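Local coordinates for protein N-acetylneuraminate lyase (Peptoclostridium difficile, PDB 4WOZ) that is a lyase of the dihydrodipicolinate synthetase family, folded as a TIM barrel and assembled from four copies of the chain, at residues R72-A77 and L109-I114; Y19-V24 and G57-N62; Y132-I137 and F166-I171; M157-F162 and E185-T190. One frame throughout, in Å; residues are numbered along the deposited sequence.

Contact 1 (R72-A77 and L109-I114); sequences RIFEIA and LGYDAI
The hydroxyl of Tyr111 donates to the backbone carbonyl of Phe74, with OH 2.8 Å from Phe74 O. It meets this oxygen in the carbonyl plane, on a lone pair, at a C=O...OH angle of 113°, an approach made from the flank of helix 67-81. Ala77 CB, on the next turn, packs 3.4 Å from the same Tyr111 OH.

The aromatic contact involves the same pair. Phe74 turns its edge toward the face of the Tyr111 ring in an offset T-shaped arrangement, centroids 5.5 Å apart and planes at 83°. Its closest ring carbon, CD1, lies 3.8 Å from Tyr111 CZ. The Tyr111 ring has its CG opposite the carbonyl carbon (chi1 -87°), which sends the phenol across to the helix.

Leu109 adds apolar packing. Its CD1 rests 4.0 Å from Phe74 CB and 4.1 Å from Glu75 CG, with the Leu109 and Glu75 side chains roughly perpendicular.

Gly110, with positive phi, closes helix 96-109 in a Schellman motif and turns the chain toward strand 113-117. Tyr111 also packs on Leu87 and Ala89 of strand 86-90. The end of helix 96-109 and the loop leading into strand 113-117 thus pack on helix 67-81 outside strand 86-90, within the alternating beta/alpha layout of a TIM barrel.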
loop_
_atom_site.group_PDB
_atom_site.type_symbol
_atom_site.label_atom_id
_atom_site.label_comp_id
_atom_site.label_asym_id
_atom_site.label_seq_id
_atom_site.Cartn_x
_atom_site.Cartn_y
_atom_site.Cartn_z
ATOM N N ARG A 72 4.809 33.440 -15.320
ATOM C CA ARG A 72 5.829 33.778 -16.305
ATOM C C ARG A 72 6.027 32.631 -17.283
ATOM O O ARG A 72 6.233 32.853 -18.478
ATOM C CB ARG A 72 7.180 34.122 -15.662
ATOM C CG ARG A 72 8.255 34.318 -16.736
ATOM C CD ARG A 72 9.358 35.294 -16.373
ATOM N NE ARG A 72 10.467 34.674 -15.652
ATOM C CZ ARG A 72 11.713 35.139 -15.679
ATOM N NH1 ARG A 72 12.000 36.221 -16.393
ATOM N NH2 ARG A 72 12.671 34.532 -14.990
ATOM N N ILE A 73 5.972 31.404 -16.775
ATOM C CA ILE A 73 6.131 30.232 -17.624
ATOM C C ILE A 73 4.988 30.178 -18.643
ATOM O O ILE A 73 5.216 29.945 -19.829
ATOM C CB ILE A 73 6.157 28.937 -16.771
ATOM C CG1 ILE A 73 7.447 28.901 -15.947
ATOM C CG2 ILE A 73 6.064 27.701 -17.666
ATOM C CD1 ILE A 73 7.474 27.825 -14.898
ATOM N N PHE A 74 3.761 30.414 -18.186
ATOM C CA PHE A 74 2.619 30.386 -19.087
ATOM C C PHE A 74 2.743 31.461 -20.161
ATOM O O PHE A 74 2.415 31.224 -21.325
ATOM C CB PHE A 74 1.306 30.572 -18.316
ATOM C CG PHE A 74 0.876 29.353 -17.540
ATOM C CD1 PHE A 74 0.796 28.107 -18.161
ATOM C CD2 PHE A 74 0.528 29.453 -16.193
ATOM C CE1 PHE A 74 0.377 26.979 -17.456
ATOM C CE2 PHE A 74 0.106 28.330 -15.476
ATOM C CZ PHE A 74 0.030 27.089 -16.111
ATOM N N GLU A 75 3.226 32.639 -19.772
ATOM C CA GLU A 75 3.392 33.735 -20.722
ATOM C C GLU A 75 4.472 33.423 -21.748
ATOM O O GLU A 75 4.285 33.641 -22.946
ATOM C CB GLU A 75 3.769 35.037 -20.006
ATOM C CG GLU A 75 2.657 35.689 -19.224
ATOM C CD GLU A 75 3.045 37.075 -18.739
ATOM O OE1 GLU A 75 2.311 37.656 -17.911
ATOM O OE2 GLU A 75 4.089 37.586 -19.195
ATOM N N ILE A 76 5.611 32.933 -21.275
ATOM C CA ILE A 76 6.701 32.607 -22.180
ATOM C C ILE A 76 6.312 31.508 -23.159
ATOM O O ILE A 76 6.640 31.585 -24.341
ATOM C CB ILE A 76 7.958 32.160 -21.410
ATOM C CG1 ILE A 76 8.497 33.330 -20.579
ATOM C CG2 ILE A 76 9.002 31.652 -22.390
ATOM C CD1 ILE A 76 9.662 32.974 -19.675
ATOM N N ALA A 77 5.607 30.492 -22.672
ATOM C CA ALA A 77 5.201 29.381 -23.534
ATOM C C ALA A 77 4.300 29.863 -24.666
ATOM O O ALA A 77 4.527 29.545 -25.834
ATOM C CB ALA A 77 4.489 28.308 -22.715
ATOM N N LEU A 109 -4.748 34.178 -21.985
ATOM C CA LEU A 109 -3.564 34.084 -22.836
ATOM C C LEU A 109 -3.893 33.294 -24.099
ATOM O O LEU A 109 -3.104 33.248 -25.042
ATOM C CB LEU A 109 -2.419 33.397 -22.093
ATOM C CG LEU A 109 -1.608 34.249 -21.116
ATOM C CD1 LEU A 109 -0.560 33.384 -20.437
ATOM C CD2 LEU A 109 -0.936 35.398 -21.871
ATOM N N GLY A 110 -5.063 32.665 -24.107
ATOM C CA GLY A 110 -5.470 31.900 -25.266
ATOM C C GLY A 110 -5.103 30.426 -25.271
ATOM O O GLY A 110 -4.990 29.833 -26.344
ATOM N N TYR A 111 -4.899 29.827 -24.097
ATOM C CA TYR A 111 -4.589 28.400 -24.048
ATOM C C TYR A 111 -5.814 27.652 -24.563
ATOM O O TYR A 111 -6.943 27.999 -24.230
ATOM C CB TYR A 111 -4.248 27.949 -22.617
ATOM C CG TYR A 111 -2.783 28.123 -22.275
ATOM C CD1 TYR A 111 -2.240 29.392 -22.097
ATOM C CD2 TYR A 111 -1.922 27.025 -22.208
ATOM C CE1 TYR A 111 -0.872 29.572 -21.870
ATOM C CE2 TYR A 111 -0.546 27.196 -21.980
ATOM C CZ TYR A 111 -0.035 28.474 -21.818
ATOM O OH TYR A 111 1.317 28.676 -21.648
ATOM N N ASP A 112 -5.575 26.633 -25.381
ATOM C CA ASP A 112 -6.634 25.831 -25.987
ATOM C C ASP A 112 -7.470 25.052 -24.980
ATOM O O ASP A 112 -8.656 24.788 -25.214
ATOM C CB ASP A 112 -6.018 24.867 -27.004
ATOM C CG ASP A 112 -5.271 25.593 -28.106
ATOM O OD1 ASP A 112 -5.930 26.204 -28.978
ATOM O OD2 ASP A 112 -4.023 25.567 -28.094
ATOM N N ALA A 113 -6.847 24.677 -23.871
ATOM C CA ALA A 113 -7.532 23.940 -22.824
ATOM C C ALA A 113 -6.746 24.014 -21.526
ATOM O O ALA A 113 -5.572 24.400 -21.511
ATOM C CB ALA A 113 -7.712 22.487 -23.236
ATOM N N ILE A 114 -7.402 23.668 -20.427
ATOM C CA ILE A 114 -6.728 23.670 -19.144
ATOM C C ILE A 114 -6.839 22.275 -18.555
ATOM O O ILE A 114 -7.665 21.467 -18.991
ATOM C CB ILE A 114 -7.340 24.699 -18.158
ATOM C CG1 ILE A 114 -8.760 24.289 -17.767
ATOM C CG2 ILE A 114 -7.335 26.078 -18.798
ATOM C CD1 ILE A 114 -9.365 25.154 -16.671
#

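Contact 2 (Y19-V24 and G57-N62); sequences YSALLV and GSTGEN
Thr59 packs against Ala21 and Leu23 where the end of strand 17-21 and the residues after it meet the loop that follows strand 52-55, at the C-terminal end of a TIM barrel that carries the active site. Residues 57-61 read GSTGE, matching the GxxGE signature of this family. A chi1 of -54° puts Thr59 OG1 beside the backbone N and leaves CG2 anti to it, pressed on Leu23 CD1 at 3.3 Å, closer than carbons normally pack. The other branch, OG1, sits 3.5 Å from Ala21 CB. Beside them Leu22 O comes within 3.2 Å of Gly60 CA, so the backbones are in direct contact.

Two waters form the next layer. Water 1 donates to Leu22 O at 3.0 Å and accepts from Gly57 N at 2.8 Å, linking the backbones across the contact. Water 2 has three partners: it accepts from Val24 N at 2.9 Å and donates to Thr59 O at 2.8 Å and to Glu61 OE2 at 2.9 Å.

Farther out, Lys266 forms a salt bridge with Glu61 OE2 and bonds Val24 O, while Arg280 N bonds Glu61 OE1; together they position the glutamate. Ser58 O is hydrogen-bonded to Tyr122 OH of a second subunit.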
loop_
_atom_site.group_PDB
_atom_site.type_symbol
_atom_site.label_atom_id
_atom_site.label_comp_id
_atom_site.label_asym_id
_atom_site.label_seq_id
_atom_site.Cartn_x
_atom_site.Cartn_y
_atom_site.Cartn_z
ATOM N N TYR A 19 1.391 15.259 -26.823
ATOM C CA TYR A 19 1.812 16.456 -26.104
ATOM C C TYR A 19 3.021 16.198 -25.217
ATOM O O TYR A 19 3.070 15.193 -24.516
ATOM C CB TYR A 19 0.696 16.978 -25.193
ATOM C CG TYR A 19 -0.538 17.480 -25.892
ATOM C CD1 TYR A 19 -1.459 16.594 -26.448
ATOM C CD2 TYR A 19 -0.808 18.846 -25.964
ATOM C CE1 TYR A 19 -2.623 17.053 -27.056
ATOM C CE2 TYR A 19 -1.968 19.320 -26.570
ATOM C CZ TYR A 19 -2.870 18.418 -27.111
ATOM O OH TYR A 19 -4.016 18.886 -27.707
ATOM N N SER A 20 3.983 17.116 -25.237
ATOM C CA SER A 20 5.149 16.989 -24.372
ATOM C C SER A 20 4.838 17.723 -23.074
ATOM O O SER A 20 4.362 18.863 -23.102
ATOM C CB SER A 20 6.392 17.634 -25.003
ATOM O OG SER A 20 7.009 16.788 -25.956
ATOM N N ALA A 21 5.075 17.069 -21.940
ATOM C CA ALA A 21 4.876 17.727 -20.656
ATOM C C ALA A 21 6.130 18.599 -20.571
ATOM O O ALA A 21 7.217 18.116 -20.280
ATOM C CB ALA A 21 4.844 16.699 -19.518
ATOM N N LEU A 22 5.967 19.882 -20.860
ATOM C CA LEU A 22 7.075 20.824 -20.885
ATOM C C LEU A 22 7.931 20.942 -19.628
ATOM O O LEU A 22 7.422 21.143 -18.524
ATOM C CB LEU A 22 6.552 22.213 -21.260
ATOM C CG LEU A 22 7.598 23.299 -21.528
ATOM C CD1 LEU A 22 8.388 22.949 -22.786
ATOM C CD2 LEU A 22 6.911 24.647 -21.694
ATOM N N LEU A 23 9.242 20.816 -19.811
ATOM C CA LEU A 23 10.179 20.969 -18.708
ATOM C C LEU A 23 10.583 22.428 -18.708
ATOM O O LEU A 23 10.474 23.112 -19.723
ATOM C CB LEU A 23 11.431 20.104 -18.890
ATOM C CG LEU A 23 11.332 18.638 -18.472
ATOM C CD1 LEU A 23 10.739 17.833 -19.607
ATOM C CD2 LEU A 23 12.708 18.107 -18.126
ATOM N N VAL A 24 11.039 22.909 -17.562
ATOM C CA VAL A 24 11.455 24.293 -17.445
ATOM C C VAL A 24 12.962 24.346 -17.225
ATOM O O VAL A 24 13.555 23.401 -16.705
ATOM C CB VAL A 24 10.718 24.980 -16.280
ATOM C CG1 VAL A 24 11.266 26.386 -16.061
ATOM C CG2 VAL A 24 9.221 25.033 -16.585
ATOM N N GLY A 57 2.848 21.109 -15.755
ATOM C CA GLY A 57 2.656 19.793 -15.181
ATOM C C GLY A 57 3.749 19.414 -14.203
ATOM O O GLY A 57 4.674 20.183 -13.955
ATOM N N SER A 58 3.627 18.218 -13.644
ATOM C CA SER A 58 4.599 17.694 -12.693
ATOM C C SER A 58 6.007 17.756 -13.291
ATOM O O SER A 58 6.967 18.116 -12.617
ATOM C CB SER A 58 4.241 16.243 -12.355
ATOM O OG SER A 58 5.212 15.666 -11.504
ATOM N N THR A 59 6.106 17.413 -14.572
ATOM C CA THR A 59 7.373 17.410 -15.296
ATOM C C THR A 59 7.993 18.804 -15.391
ATOM O O THR A 59 9.207 18.949 -15.540
ATOM C CB THR A 59 7.167 16.856 -16.717
ATOM O OG1 THR A 59 6.543 15.570 -16.631
ATOM C CG2 THR A 59 8.503 16.724 -17.449
ATOM N N GLY A 60 7.155 19.832 -15.314
ATOM C CA GLY A 60 7.661 21.189 -15.383
ATOM C C GLY A 60 8.075 21.660 -14.003
ATOM O O GLY A 60 8.362 22.839 -13.806
ATOM N N GLU A 61 8.110 20.727 -13.054
ATOM C CA GLU A 61 8.474 21.015 -11.666
ATOM C C GLU A 61 7.563 22.097 -11.098
ATOM O O GLU A 61 7.931 22.829 -10.178
ATOM C CB GLU A 61 9.941 21.446 -11.585
ATOM C CG GLU A 61 10.901 20.368 -12.053
ATOM C CD GLU A 61 12.344 20.823 -12.054
ATOM O OE1 GLU A 61 12.876 21.126 -10.964
ATOM O OE2 GLU A 61 12.945 20.878 -13.148
ATOM N N ASN A 62 6.362 22.168 -11.663
ATOM C CA ASN A 62 5.335 23.134 -11.283
ATOM C C ASN A 62 5.155 23.327 -9.777
ATOM O O ASN A 62 5.156 24.449 -9.278
ATOM C CB ASN A 62 3.996 22.704 -11.881
ATOM C CG ASN A 62 2.885 23.683 -11.577
ATOM O OD1 ASN A 62 2.877 24.804 -12.087
ATOM N ND2 ASN A 62 1.941 23.268 -10.738
HETATM O O HOH W 1 4.561 20.362 -17.829
HETATM O O HOH W 2 11.186 20.960 -15.431
#

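Contact 3 (Y132-I137 and F166-I171); sequences YYNTII and FENEKI
Asn134 and Ile137, almost one turn apart on helix 126-138, face Asn168 and Lys170 of a loop that makes a type I turn from Asn168 to Ile171, the CA atoms lying 7.5 Å apart for Asn134 and Asn168 and 6.9 Å for Ile137 and Lys170. Lys170 bends at its third torsion and returns its ammonium group to the helix, where NZ donates to Ile137 O at 2.8 Å. The C=O...N angle is 141°, and the donor stands 26° off the carbonyl plane. The same NZ bonds Val140 O, so two backbone carbonyls beside the end of the helix share one lysine. On the way its CB is pressed against Ile137 CG1 at 3.5 Å, a tight fit.

The two asparagine side chains run antiparallel, side by side, their amides nearly coplanar at 15°. Asn168 ND2 gives Asn134 OD1 only a weak bond of 3.4 Å, and bonds Asn138 OD1 as well. Asn168 OD1 accepts from Lys170 N at 2.8 Å, an Asx turn that holds the amide against the loop. Deeper in, Ile137 CG2 meets Ile171 CG1 at 4.3 Å.

The loop joins helix 159-165 to strand 171-176, beside helix 126-138; Ile137 reaches on to Leu144 of strand 144-147 and Ile114 of strand 113-117, and the Lys170 backbone bonds that of Leu144.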
loop_
_atom_site.group_PDB
_atom_site.type_symbol
_atom_site.label_atom_id
_atom_site.label_comp_id
_atom_site.label_asym_id
_atom_site.label_seq_id
_atom_site.Cartn_x
_atom_site.Cartn_y
_atom_site.Cartn_z
ATOM N N TYR A 132 -14.074 20.985 -6.612
ATOM C CA TYR A 132 -12.794 21.553 -7.011
ATOM C C TYR A 132 -12.755 21.706 -8.535
ATOM O O TYR A 132 -12.410 22.767 -9.048
ATOM C CB TYR A 132 -11.667 20.642 -6.501
ATOM C CG TYR A 132 -10.293 20.841 -7.111
ATOM C CD1 TYR A 132 -9.923 20.166 -8.275
ATOM C CD2 TYR A 132 -9.343 21.651 -6.494
ATOM C CE1 TYR A 132 -8.643 20.282 -8.801
ATOM C CE2 TYR A 132 -8.054 21.778 -7.017
ATOM C CZ TYR A 132 -7.712 21.087 -8.167
ATOM O OH TYR A 132 -6.433 21.175 -8.669
ATOM N N TYR A 133 -13.143 20.656 -9.255
ATOM C CA TYR A 133 -13.142 20.694 -10.716
ATOM C C TYR A 133 -14.197 21.644 -11.302
ATOM O O TYR A 133 -13.907 22.411 -12.222
ATOM C CB TYR A 133 -13.328 19.275 -11.278
ATOM C CG TYR A 133 -12.060 18.438 -11.242
ATOM C CD1 TYR A 133 -10.919 18.846 -11.932
ATOM C CD2 TYR A 133 -12.001 17.243 -10.523
ATOM C CE1 TYR A 133 -9.751 18.085 -11.911
ATOM C CE2 TYR A 133 -10.832 16.473 -10.495
ATOM C CZ TYR A 133 -9.713 16.902 -11.193
ATOM O OH TYR A 133 -8.561 16.148 -11.192
ATOM N N ASN A 134 -15.417 21.595 -10.776
ATOM C CA ASN A 134 -16.481 22.470 -11.257
ATOM C C ASN A 134 -16.137 23.936 -11.012
ATOM O O ASN A 134 -16.353 24.782 -11.874
ATOM C CB ASN A 134 -17.805 22.139 -10.569
ATOM C CG ASN A 134 -18.345 20.781 -10.967
ATOM O OD1 ASN A 134 -18.468 20.474 -12.152
ATOM N ND2 ASN A 134 -18.678 19.964 -9.977
ATOM N N THR A 135 -15.607 24.236 -9.833
ATOM C CA THR A 135 -15.241 25.605 -9.512
ATOM C C THR A 135 -14.237 26.118 -10.539
ATOM O O THR A 135 -14.382 27.215 -11.074
ATOM C CB THR A 135 -14.619 25.705 -8.099
ATOM O OG1 THR A 135 -15.629 25.457 -7.113
ATOM C CG2 THR A 135 -14.025 27.082 -7.866
ATOM N N ILE A 136 -13.223 25.312 -10.818
ATOM C CA ILE A 136 -12.195 25.695 -11.774
ATOM C C ILE A 136 -12.726 25.970 -13.179
ATOM O O ILE A 136 -12.558 27.068 -13.698
ATOM C CB ILE A 136 -11.100 24.609 -11.871
ATOM C CG1 ILE A 136 -10.336 24.527 -10.549
ATOM C CG2 ILE A 136 -10.153 24.921 -13.027
ATOM C CD1 ILE A 136 -9.293 23.435 -10.514
ATOM N N ILE A 137 -13.368 24.978 -13.789
ATOM C CA ILE A 137 -13.869 25.126 -15.157
ATOM C C ILE A 137 -15.068 26.052 -15.325
ATOM O O ILE A 137 -15.266 26.617 -16.402
ATOM C CB ILE A 137 -14.219 23.748 -15.782
ATOM C CG1 ILE A 137 -14.416 23.891 -17.294
ATOM C CG2 ILE A 137 -15.483 23.185 -15.140
ATOM C CD1 ILE A 137 -13.190 24.410 -18.034
ATOM N N PHE A 166 -17.727 13.968 -15.598
ATOM C CA PHE A 166 -18.032 14.163 -17.015
ATOM C C PHE A 166 -19.433 14.707 -17.276
ATOM O O PHE A 166 -19.830 14.877 -18.429
ATOM C CB PHE A 166 -17.842 12.859 -17.798
ATOM C CG PHE A 166 -16.404 12.498 -18.039
ATOM C CD1 PHE A 166 -15.509 13.443 -18.527
ATOM C CD2 PHE A 166 -15.945 11.210 -17.792
ATOM C CE1 PHE A 166 -14.183 13.111 -18.764
ATOM C CE2 PHE A 166 -14.618 10.869 -18.027
ATOM C CZ PHE A 166 -13.735 11.820 -18.514
ATOM N N GLU A 167 -20.185 14.972 -16.212
ATOM C CA GLU A 167 -21.529 15.520 -16.367
ATOM C C GLU A 167 -21.369 16.929 -16.928
ATOM O O GLU A 167 -22.178 17.390 -17.736
ATOM C CB GLU A 167 -22.250 15.580 -15.016
ATOM C CG GLU A 167 -22.442 14.232 -14.334
ATOM C CD GLU A 167 -23.284 13.272 -15.150
ATOM O OE1 GLU A 167 -22.824 12.844 -16.230
ATOM O OE2 GLU A 167 -24.409 12.950 -14.712
ATOM N N ASN A 168 -20.312 17.603 -16.486
ATOM C CA ASN A 168 -20.004 18.958 -16.930
ATOM C C ASN A 168 -19.507 18.892 -18.372
ATOM O O ASN A 168 -18.417 18.383 -18.635
ATOM C CB ASN A 168 -18.921 19.560 -16.032
ATOM C CG ASN A 168 -18.698 21.034 -16.290
ATOM O OD1 ASN A 168 -18.514 21.457 -17.428
ATOM N ND2 ASN A 168 -18.703 21.823 -15.225
ATOM N N GLU A 169 -20.303 19.409 -19.301
ATOM C CA GLU A 169 -19.949 19.388 -20.717
ATOM C C GLU A 169 -18.628 20.086 -21.029
ATOM O O GLU A 169 -18.048 19.876 -22.096
ATOM C CB GLU A 169 -21.071 20.015 -21.551
ATOM C CG GLU A 169 -21.295 21.495 -21.284
ATOM C CD GLU A 169 -22.460 22.064 -22.079
ATOM O OE1 GLU A 169 -22.459 21.926 -23.322
ATOM O OE2 GLU A 169 -23.373 22.652 -21.458
ATOM N N LYS A 170 -18.148 20.915 -20.107
ATOM C CA LYS A 170 -16.887 21.613 -20.325
ATOM C C LYS A 170 -15.692 20.752 -19.915
ATOM O O LYS A 170 -14.541 21.089 -20.197
ATOM C CB LYS A 170 -16.889 22.958 -19.585
ATOM C CG LYS A 170 -17.963 23.918 -20.119
ATOM C CD LYS A 170 -17.630 25.390 -19.873
ATOM C CE LYS A 170 -17.703 25.770 -18.407
ATOM N NZ LYS A 170 -17.287 27.191 -18.197
ATOM N N ILE A 171 -15.972 19.638 -19.243
ATOM C CA ILE A 171 -14.923 18.701 -18.854
ATOM C C ILE A 171 -14.922 17.694 -20.014
ATOM O O ILE A 171 -15.725 16.758 -20.064
ATOM C CB ILE A 171 -15.250 18.030 -17.505
ATOM C CG1 ILE A 171 -15.295 19.106 -16.411
ATOM C CG2 ILE A 171 -14.193 16.982 -17.163
ATOM C CD1 ILE A 171 -15.601 18.590 -15.023
#

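Contact 4 (M157-F162 and E185-T190); sequences MSLDQF and ERMRKT
Met187 reaches over the ring of Phe162 in a Met-aromatic contact between two outer helices of the TIM barrel, 159-165 and 181-190, which precede and follow strand 171-176. From CB, which leaves the helix to one side, the chain bends at both its second and third torsions, and CG carries the sulfur across. SD then lies 3.9 Å from Leu159 CD1 and 4.2 Å from the centroid of the Phe162 ring, obliquely, at 34° from the normal. The tip, CE, is a true CH-pi partner: it stands 3.6 Å from the centroid, 18° off the normal, and comes to 3.4 Å from Phe162 CG. Met157 CG, in a poorly ordered side chain, lies over the rim of the opposite face.

Leu159 runs antiparallel to Met187, alongside it, and spreads its methyls over the neighbouring turn, CD2 lying 4.0 Å from Arg186 CB. Helix 159-165 starts here with a capping box: Ser158 N bonds Gln161 OE1, while Gln161 N gives Ser158 OG only a weak bond.

Beyond its CB, Arg186 turns away and grips Glu185 side-on, NE to OE1 at 2.8 Å and NH2 to OE2, while NH1 forms a salt bridge with Asp251 of a third subunit. Thr190 OG1, 3.9 Å from Leu159 CD2, donates to Arg186 O at 2.7 Å from 36° above the carbonyl plane, on the face opposite Thr190 N.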
loop_
_atom_site.group_PDB
_atom_site.type_symbol
_atom_site.label_atom_id
_atom_site.label_comp_id
_atom_site.label_asym_id
_atom_site.label_seq_id
_atom_site.Cartn_x
_atom_site.Cartn_y
_atom_site.Cartn_z
ATOM N N MET A 157 -9.671 7.327 -8.372
ATOM C CA MET A 157 -11.027 7.613 -8.828
ATOM C C MET A 157 -11.617 6.349 -9.455
ATOM O O MET A 157 -10.914 5.607 -10.140
ATOM C CB MET A 157 -10.991 8.724 -9.880
ATOM C CG MET A 157 -12.158 9.694 -9.851
ATOM S SD MET A 157 -11.803 11.123 -8.808
ATOM C CE MET A 157 -10.561 11.957 -9.798
ATOM N N SER A 158 -12.906 6.108 -9.224
ATOM C CA SER A 158 -13.579 4.937 -9.783
ATOM C C SER A 158 -14.271 5.322 -11.088
ATOM O O SER A 158 -14.350 6.503 -11.425
ATOM C CB SER A 158 -14.621 4.403 -8.800
ATOM O OG SER A 158 -15.680 5.331 -8.641
ATOM N N LEU A 159 -14.777 4.328 -11.813
ATOM C CA LEU A 159 -15.460 4.573 -13.081
ATOM C C LEU A 159 -16.698 5.451 -12.893
ATOM O O LEU A 159 -16.950 6.363 -13.683
ATOM C CB LEU A 159 -15.870 3.245 -13.731
ATOM C CG LEU A 159 -16.576 3.305 -15.095
ATOM C CD1 LEU A 159 -15.641 3.892 -16.149
ATOM C CD2 LEU A 159 -17.018 1.906 -15.507
ATOM N N ASP A 160 -17.461 5.175 -11.842
ATOM C CA ASP A 160 -18.678 5.928 -11.549
ATOM C C ASP A 160 -18.398 7.383 -11.188
ATOM O O ASP A 160 -19.169 8.279 -11.539
ATOM C CB ASP A 160 -19.440 5.260 -10.406
ATOM C CG ASP A 160 -19.790 3.819 -10.710
ATOM O OD1 ASP A 160 -18.856 3.012 -10.925
ATOM O OD2 ASP A 160 -20.997 3.496 -10.736
ATOM N N GLN A 161 -17.299 7.611 -10.478
ATOM C CA GLN A 161 -16.924 8.960 -10.075
ATOM C C GLN A 161 -16.521 9.786 -11.294
ATOM O O GLN A 161 -16.864 10.965 -11.397
ATOM C CB GLN A 161 -15.789 8.898 -9.049
ATOM C CG GLN A 161 -16.207 8.216 -7.753
ATOM C CD GLN A 161 -15.075 8.101 -6.759
ATOM O OE1 GLN A 161 -14.047 7.491 -7.043
ATOM N NE2 GLN A 161 -15.259 8.688 -5.582
ATOM N N PHE A 162 -15.794 9.165 -12.219
ATOM C CA PHE A 162 -15.392 9.850 -13.440
ATOM C C PHE A 162 -16.658 10.242 -14.189
ATOM O O PHE A 162 -16.728 11.304 -14.806
ATOM C CB PHE A 162 -14.531 8.934 -14.314
ATOM C CG PHE A 162 -13.065 9.010 -14.005
ATOM C CD1 PHE A 162 -12.346 10.166 -14.288
ATOM C CD2 PHE A 162 -12.404 7.937 -13.418
ATOM C CE1 PHE A 162 -10.985 10.252 -13.989
ATOM C CE2 PHE A 162 -11.045 8.012 -13.115
ATOM C CZ PHE A 162 -10.334 9.169 -13.399
ATOM N N GLU A 185 -9.771 0.682 -20.257
ATOM C CA GLU A 185 -10.649 0.062 -21.245
ATOM C C GLU A 185 -12.104 0.424 -20.935
ATOM O O GLU A 185 -12.878 0.740 -21.840
ATOM C CB GLU A 185 -10.454 -1.457 -21.208
ATOM C CG GLU A 185 -11.335 -2.266 -22.135
ATOM C CD GLU A 185 -12.736 -2.467 -21.589
ATOM O OE1 GLU A 185 -12.873 -2.626 -20.360
ATOM O OE2 GLU A 185 -13.691 -2.478 -22.390
ATOM N N ARG A 186 -12.459 0.372 -19.655
ATOM C CA ARG A 186 -13.811 0.703 -19.206
ATOM C C ARG A 186 -14.124 2.164 -19.519
ATOM O O ARG A 186 -15.223 2.490 -19.968
ATOM C CB ARG A 186 -13.948 0.462 -17.698
ATOM C CG ARG A 186 -14.005 -0.996 -17.272
ATOM C CD ARG A 186 -15.326 -1.676 -17.676
ATOM N NE ARG A 186 -15.318 -2.173 -19.050
ATOM C CZ ARG A 186 -16.373 -2.708 -19.659
ATOM N NH1 ARG A 186 -17.530 -2.819 -19.015
ATOM N NH2 ARG A 186 -16.276 -3.127 -20.915
ATOM N N MET A 187 -13.152 3.040 -19.279
ATOM C CA MET A 187 -13.320 4.464 -19.561
ATOM C C MET A 187 -13.565 4.718 -21.054
ATOM O O MET A 187 -14.452 5.492 -21.426
ATOM C CB MET A 187 -12.076 5.242 -19.115
ATOM C CG MET A 187 -11.886 5.350 -17.604
ATOM S SD MET A 187 -12.951 6.596 -16.851
ATOM C CE MET A 187 -11.979 8.071 -17.132
ATOM N N ARG A 188 -12.772 4.065 -21.903
ATOM C CA ARG A 188 -12.884 4.224 -23.358
ATOM C C ARG A 188 -14.277 3.828 -23.845
ATOM O O ARG A 188 -14.914 4.544 -24.620
ATOM C CB ARG A 188 -11.826 3.354 -24.058
ATOM C CG ARG A 188 -11.904 3.318 -25.590
ATOM C CD ARG A 188 -11.539 4.657 -26.212
ATOM N NE ARG A 188 -12.478 5.711 -25.829
ATOM C CZ ARG A 188 -12.247 7.012 -25.970
ATOM N NH1 ARG A 188 -11.101 7.441 -26.493
ATOM N NH2 ARG A 188 -13.156 7.891 -25.568
ATOM N N LYS A 189 -14.736 2.680 -23.369
ATOM C CA LYS A 189 -16.035 2.134 -23.728
ATOM C C LYS A 189 -17.198 2.923 -23.114
ATOM O O LYS A 189 -18.223 3.141 -23.763
ATOM C CB LYS A 189 -16.086 0.662 -23.288
ATOM C CG LYS A 189 -17.362 -0.092 -23.626
ATOM C CD LYS A 189 -18.340 -0.087 -22.457
ATOM C CE LYS A 189 -19.555 -0.952 -22.754
ATOM N NZ LYS A 189 -20.505 -0.976 -21.608
ATOM N N THR A 190 -17.041 3.359 -21.870
ATOM C CA THR A 190 -18.105 4.093 -21.200
ATOM C C THR A 190 -18.222 5.554 -21.626
ATOM O O THR A 190 -19.317 6.110 -21.619
ATOM C CB THR A 190 -17.940 4.040 -19.675
ATOM O OG1 THR A 190 -17.779 2.676 -19.262
ATOM C CG2 THR A 190 -19.181 4.620 -18.986
#

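All four contacts lie within one barrel. Contacts 1 and 2, with centres 13 Å apart, touch where Ile73 CD1 meets Val24 CG2 at 3.7 Å, so helix 67-81 ties the outer layer to the loops at the active-site end. Contact 1 also touches contact 3, Ile114 CD1 packing on Ile136 CG2 at 3.7 Å between strand 113-117 and helix 126-138. Contacts 3 and 4 interleave along the chain and meet through Phe166 CE2 and Met187 CE, 3.9 Å apart. Contact 2 lies nearest the middle of the chain, about 6 Å from its centre, and meets the second subunit; contact 4, about 26 Å from contact 2 between centres, meets the third.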